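Local coordinates for protein lipoteichoic acid primase (Listeria monocytogenes, PDB 4UOP) that belongs, through its extracellular catalytic domain, to the sulfatase-like family of metal-dependent enzymes and carries a bound magnesium ion, at residues B[342-347]-B[361-366]; B[49-54]-B[346-351]. All coordinates share one frame; numbering follows the deposited sequence.

Interaction 1 of 2, residues B[342-347]-B[361-366]; sequences MPTVMN and TDILNS
The hydroxyl of Thr344 and the backbone of Ile363 make the direct hydrogen bond between helix 341-348 and the loop 361-366: Ile363 N donates to Thr344 OG1 over 3.0 Å, almost straight at 174°. Setting OG1 anti to the carbonyl carbon (chi1 -60°) places the hydroxyl in line with this N-H, and the same hydroxyl also bonds to Asp340 O, so it ties the first turn of the helix to the loop.

A second polar link runs through one water, which donates to Thr344 O at 2.8 Å and to Asp362 OD1 at 2.9 Å and accepts from Asn347 ND2. The carboxylate of Asp362 is held from its own side as well. OD1 accepts from Leu364 N in an Asx turn, while OD2 takes Asn365 ND2 at 2.9 Å, from above the carboxylate plane. With CG anti to the backbone N, Asp362 lays this carboxylate across the Asn347 side chain, OD2 lying 3.3 Å from Asn347 CG, with amide and carboxylate planes 43° apart. This approach is packing; besides the water, Asn347 ND2 bonds Asp50 O.

Packing flanks the polar centre. The Pro343 ring rests against the backbone of Thr361 and Asp362, with CG 3.6 Å from Thr361 N and CB near Asp362 N. Beyond the hydroxyl, Thr344 CG2 packs against Ile363 CG1 at 3.9 Å and, crossing at about a right angle, against Leu364 CG.

The polar link between the two segments thus rests on one hydroxyl and one water, with packing on their flanks. The buried carboxylate of Asp362 is satisfied by two N-H groups and that water, which would probably stabilise its charged form.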
loop_
_atom_site.group_PDB
_atom_site.type_symbol
_atom_site.label_atom_id
_atom_site.label_comp_id
_atom_site.label_asym_id
_atom_site.label_seq_id
_atom_site.Cartn_x
_atom_site.Cartn_y
_atom_site.Cartn_z
ATOM N N MET B 342 -12.868 16.031 -12.681
ATOM C CA MET B 342 -14.101 15.690 -13.427
ATOM C C MET B 342 -15.244 16.694 -13.188
ATOM O O MET B 342 -15.752 17.270 -14.147
ATOM C CB MET B 342 -14.573 14.272 -13.125
ATOM C CG MET B 342 -15.892 13.954 -13.800
ATOM S SD MET B 342 -16.470 12.282 -13.543
ATOM C CE MET B 342 -18.044 12.399 -14.399
ATOM N N PRO B 343 -15.637 16.919 -11.919
ATOM C CA PRO B 343 -16.730 17.888 -11.729
ATOM C C PRO B 343 -16.402 19.299 -12.243
ATOM O O PRO B 343 -17.290 19.986 -12.749
ATOM C CB PRO B 343 -16.974 17.870 -10.213
ATOM C CG PRO B 343 -15.746 17.237 -9.623
ATOM C CD PRO B 343 -15.242 16.284 -10.650
ATOM N N THR B 344 -15.128 19.701 -12.177
ATOM C CA THR B 344 -14.719 21.006 -12.658
ATOM C C THR B 344 -14.897 21.078 -14.188
ATOM O O THR B 344 -15.434 22.052 -14.731
ATOM C CB THR B 344 -13.254 21.301 -12.244
ATOM O OG1 THR B 344 -13.137 21.268 -10.814
ATOM C CG2 THR B 344 -12.771 22.669 -12.736
ATOM N N VAL B 345 -14.436 20.039 -14.883
ATOM C CA VAL B 345 -14.504 20.008 -16.323
ATOM C C VAL B 345 -15.943 19.847 -16.841
ATOM O O VAL B 345 -16.325 20.502 -17.806
ATOM C CB VAL B 345 -13.586 18.903 -16.887
ATOM C CG1 VAL B 345 -13.828 18.704 -18.386
ATOM C CG2 VAL B 345 -12.140 19.290 -16.630
ATOM N N MET B 346 -16.730 19.000 -16.195
ATOM C CA MET B 346 -18.106 18.786 -16.628
ATOM C C MET B 346 -18.883 20.108 -16.569
ATOM O O MET B 346 -19.689 20.391 -17.463
ATOM C CB MET B 346 -18.806 17.719 -15.787
ATOM C CG MET B 346 -18.228 16.311 -15.895
ATOM S SD MET B 346 -18.100 15.636 -17.579
ATOM C CE MET B 346 -16.461 16.199 -18.056
ATOM N N ASN B 347 -18.633 20.919 -15.544
ATOM C CA ASN B 347 -19.269 22.234 -15.478
ATOM C C ASN B 347 -18.904 23.122 -16.678
ATOM O O ASN B 347 -19.774 23.731 -17.315
ATOM C CB ASN B 347 -18.945 22.925 -14.149
ATOM C CG ASN B 347 -19.508 24.334 -14.073
ATOM O OD1 ASN B 347 -20.729 24.521 -13.970
ATOM N ND2 ASN B 347 -18.646 25.324 -14.144
ATOM N N THR B 361 -15.195 17.952 -6.136
ATOM C CA THR B 361 -15.981 19.169 -6.153
ATOM C C THR B 361 -15.542 20.064 -7.322
ATOM O O THR B 361 -14.365 20.108 -7.678
ATOM C CB THR B 361 -15.777 19.929 -4.821
ATOM O OG1 THR B 361 -16.114 19.061 -3.730
ATOM C CG2 THR B 361 -16.614 21.182 -4.746
ATOM N N ASP B 362 -16.491 20.781 -7.897
ATOM C CA ASP B 362 -16.221 21.786 -8.913
ATOM C C ASP B 362 -15.432 22.923 -8.264
ATOM O O ASP B 362 -15.965 23.739 -7.519
ATOM C CB ASP B 362 -17.535 22.271 -9.522
ATOM C CG ASP B 362 -17.365 23.411 -10.506
ATOM O OD1 ASP B 362 -16.225 23.838 -10.802
ATOM O OD2 ASP B 362 -18.407 23.890 -11.002
ATOM N N ILE B 363 -14.138 23.000 -8.565
ATOM C CA ILE B 363 -13.306 23.947 -7.849
ATOM C C ILE B 363 -13.524 25.403 -8.275
ATOM O O ILE B 363 -13.116 26.308 -7.561
ATOM C CB ILE B 363 -11.811 23.589 -7.924
ATOM C CG1 ILE B 363 -11.254 23.770 -9.318
ATOM C CG2 ILE B 363 -11.580 22.162 -7.418
ATOM C CD1 ILE B 363 -9.730 23.758 -9.325
ATOM N N LEU B 364 -14.157 25.633 -9.417
ATOM C CA LEU B 364 -14.422 27.009 -9.845
ATOM C C LEU B 364 -15.726 27.561 -9.261
ATOM O O LEU B 364 -16.061 28.725 -9.492
ATOM C CB LEU B 364 -14.440 27.110 -11.368
ATOM C CG LEU B 364 -13.152 26.666 -12.080
ATOM C CD1 LEU B 364 -13.314 26.814 -13.576
ATOM C CD2 LEU B 364 -11.965 27.451 -11.578
ATOM N N ASN B 365 -16.453 26.742 -8.518
ATOM C CA ASN B 365 -17.717 27.172 -7.913
ATOM C C ASN B 365 -17.824 26.893 -6.425
ATOM O O ASN B 365 -18.914 26.803 -5.868
ATOM C CB ASN B 365 -18.875 26.560 -8.676
ATOM C CG ASN B 365 -19.166 27.322 -9.930
ATOM O OD1 ASN B 365 -19.619 28.464 -9.873
ATOM N ND2 ASN B 365 -18.839 26.736 -11.076
ATOM N N SER B 366 -16.680 26.806 -5.785
ATOM C CA SER B 366 -16.615 26.664 -4.341
ATOM C C SER B 366 -15.427 27.457 -3.863
ATOM O O SER B 366 -14.568 27.858 -4.657
ATOM C CB SER B 366 -16.496 25.191 -3.959
ATOM O OG SER B 366 -15.378 24.586 -4.582
HETATM O O HOH W 1 -16.053 24.521 -13.565
#

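Interaction 2 of 2, residues B[49-54]-B[346-351]; sequences PDYFGA and MNLLGI
Asn347 and Gly53 join the C-terminal end of helix 341-348 to the loop 49-54, two overlapping type II turns (Pro49 to Phe52 and Tyr51 to Ala54) packed on a Schellman motif. Gly53 N donates to Asn347 O at 2.9 Å, nearly along the C=O axis. The same oxygen accepts Gly350 N, one of the Schellman bonds, and receives a CA-H contact from Phe52 CA at 3.3 Å; the loop therefore joins in capping the helix.

The Asn347 amide meets the loop with both ends. ND2 reaches Asp50 O at 3.0 Å and 165°, in the plane of both the amide and the carbonyl. OD1 sits near Pro49 CB and, at 3.3 Å from Phe52 CD1, lies in plane at the edge of the Phe52 ring.

One face of that ring is packed by Gly350 CA, a CH-pi contact 3.9 Å from the centroid and offset toward the rim. Phe52 CG stands anti to its backbone N (chi1 -179°), which carries the ring along the helix end. On the flank of the loop, Tyr51 CB meets Leu348 CD2.

Further out, Lys352 makes a cation-pi contact with Phe52. Asp50 is set by a salt bridge to Lys46, while the Tyr51 hydroxyl bonds to Asn328. Both glycines have positive phi, and the closest pair of CA atoms across the contact is Gly53 CA and Gly350 CA, 3.5 Å apart.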
loop_
_atom_site.group_PDB
_atom_site.type_symbol
_atom_site.label_atom_id
_atom_site.label_comp_id
_atom_site.label_asym_id
_atom_site.label_seq_id
_atom_site.Cartn_x
_atom_site.Cartn_y
_atom_site.Cartn_z
ATOM N N PRO B 49 -24.131 27.646 -11.017
ATOM C CA PRO B 49 -22.677 27.755 -11.171
ATOM C C PRO B 49 -22.193 28.730 -12.230
ATOM O O PRO B 49 -22.774 28.833 -13.313
ATOM C CB PRO B 49 -22.248 26.330 -11.533
ATOM C CG PRO B 49 -23.468 25.680 -12.068
ATOM C CD PRO B 49 -24.593 26.272 -11.269
ATOM N N ASP B 50 -21.107 29.413 -11.911
ATOM C CA ASP B 50 -20.395 30.220 -12.884
ATOM C C ASP B 50 -19.679 29.308 -13.882
ATOM O O ASP B 50 -19.383 28.159 -13.573
ATOM C CB ASP B 50 -19.380 31.105 -12.183
ATOM C CG ASP B 50 -20.038 32.086 -11.224
ATOM O OD1 ASP B 50 -21.081 32.659 -11.594
ATOM O OD2 ASP B 50 -19.521 32.260 -10.110
ATOM N N TYR B 51 -19.459 29.841 -15.077
ATOM C CA TYR B 51 -18.752 29.153 -16.174
ATOM C C TYR B 51 -19.470 27.913 -16.709
ATOM O O TYR B 51 -18.874 27.137 -17.448
ATOM C CB TYR B 51 -17.314 28.779 -15.758
ATOM C CG TYR B 51 -16.560 29.841 -14.996
ATOM C CD1 TYR B 51 -16.035 30.956 -15.642
ATOM C CD2 TYR B 51 -16.352 29.718 -13.634
ATOM C CE1 TYR B 51 -15.343 31.933 -14.936
ATOM C CE2 TYR B 51 -15.656 30.679 -12.922
ATOM C CZ TYR B 51 -15.158 31.784 -13.578
ATOM O OH TYR B 51 -14.473 32.730 -12.869
ATOM N N PHE B 52 -20.739 27.712 -16.353
ATOM C CA PHE B 52 -21.456 26.539 -16.803
ATOM C C PHE B 52 -21.642 26.596 -18.315
ATOM O O PHE B 52 -22.220 27.547 -18.842
ATOM C CB PHE B 52 -22.811 26.398 -16.097
ATOM C CG PHE B 52 -23.570 25.189 -16.530
ATOM C CD1 PHE B 52 -23.190 23.928 -16.095
ATOM C CD2 PHE B 52 -24.638 25.296 -17.422
ATOM C CE1 PHE B 52 -23.859 22.801 -16.521
ATOM C CE2 PHE B 52 -25.318 24.166 -17.841
ATOM C CZ PHE B 52 -24.926 22.918 -17.393
ATOM N N GLY B 53 -21.090 25.613 -19.019
ATOM C CA GLY B 53 -21.173 25.599 -20.472
ATOM C C GLY B 53 -20.386 26.703 -21.149
ATOM O O GLY B 53 -20.626 27.004 -22.308
ATOM N N ALA B 54 -19.416 27.291 -20.457
ATOM C CA ALA B 54 -18.522 28.269 -21.086
ATOM C C ALA B 54 -17.766 27.632 -22.255
ATOM O O ALA B 54 -17.363 28.323 -23.200
ATOM C CB ALA B 54 -17.534 28.823 -20.090
ATOM N N MET B 346 -16.730 19.000 -16.195
ATOM C CA MET B 346 -18.106 18.786 -16.628
ATOM C C MET B 346 -18.883 20.108 -16.569
ATOM O O MET B 346 -19.689 20.391 -17.463
ATOM C CB MET B 346 -18.806 17.719 -15.787
ATOM C CG MET B 346 -18.228 16.311 -15.895
ATOM S SD MET B 346 -18.100 15.636 -17.579
ATOM C CE MET B 346 -16.461 16.199 -18.056
ATOM N N ASN B 347 -18.633 20.919 -15.544
ATOM C CA ASN B 347 -19.269 22.234 -15.478
ATOM C C ASN B 347 -18.904 23.122 -16.678
ATOM O O ASN B 347 -19.774 23.731 -17.315
ATOM C CB ASN B 347 -18.945 22.925 -14.149
ATOM C CG ASN B 347 -19.508 24.334 -14.073
ATOM O OD1 ASN B 347 -20.729 24.521 -13.970
ATOM N ND2 ASN B 347 -18.646 25.324 -14.144
ATOM N N LEU B 348 -17.615 23.204 -17.005
ATOM C CA LEU B 348 -17.191 23.999 -18.150
ATOM C C LEU B 348 -17.823 23.519 -19.464
ATOM O O LEU B 348 -18.186 24.335 -20.332
ATOM C CB LEU B 348 -15.656 23.985 -18.276
ATOM C CG LEU B 348 -14.913 24.712 -17.167
ATOM C CD1 LEU B 348 -13.415 24.437 -17.268
ATOM C CD2 LEU B 348 -15.165 26.208 -17.250
ATOM N N LEU B 349 -17.941 22.202 -19.613
ATOM C CA LEU B 349 -18.489 21.611 -20.826
ATOM C C LEU B 349 -20.027 21.669 -20.867
ATOM O O LEU B 349 -20.617 21.257 -21.847
ATOM C CB LEU B 349 -18.011 20.168 -20.969
ATOM C CG LEU B 349 -16.502 19.993 -21.247
ATOM C CD1 LEU B 349 -16.138 18.515 -21.251
ATOM C CD2 LEU B 349 -16.079 20.648 -22.540
ATOM N N GLY B 350 -20.649 22.170 -19.798
ATOM C CA GLY B 350 -22.108 22.303 -19.729
ATOM C C GLY B 350 -22.824 20.983 -19.617
ATOM O O GLY B 350 -23.902 20.813 -20.176
ATOM N N ILE B 351 -22.203 20.020 -18.946
ATOM C CA ILE B 351 -22.759 18.699 -18.827
ATOM C C ILE B 351 -23.252 18.481 -17.399
ATOM O O ILE B 351 -22.518 18.656 -16.441
ATOM C CB ILE B 351 -21.733 17.632 -19.249
ATOM C CG1 ILE B 351 -21.507 17.725 -20.763
ATOM C CG2 ILE B 351 -22.200 16.237 -18.848
ATOM C CD1 ILE B 351 -20.351 16.906 -21.288
#

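In the fold
Interactions 1 and 2 lie along helix 341-348, their centres about 8 Å apart, with Met346 and Asn347 common to both. Interaction 1 holds the chain that follows the helix against its side; interaction 2 brings a loop preceding strand 59-65, nearly 300 residues earlier, to its C-terminal end. They also touch directly: Asn365 OD1 lies 2.7 Å from Asp50 N, a probable hydrogen bond, and Leu364 CB packs 3.9 Å from Tyr51 CD2. The side chains of Leu364 and Tyr51 each lie about 4 Å from bound pentaethylene glycol, probably from the crystallisation liquor. The magnesium site of Glu66, Thr108, Asp284 and His285 shares no residue with either contact.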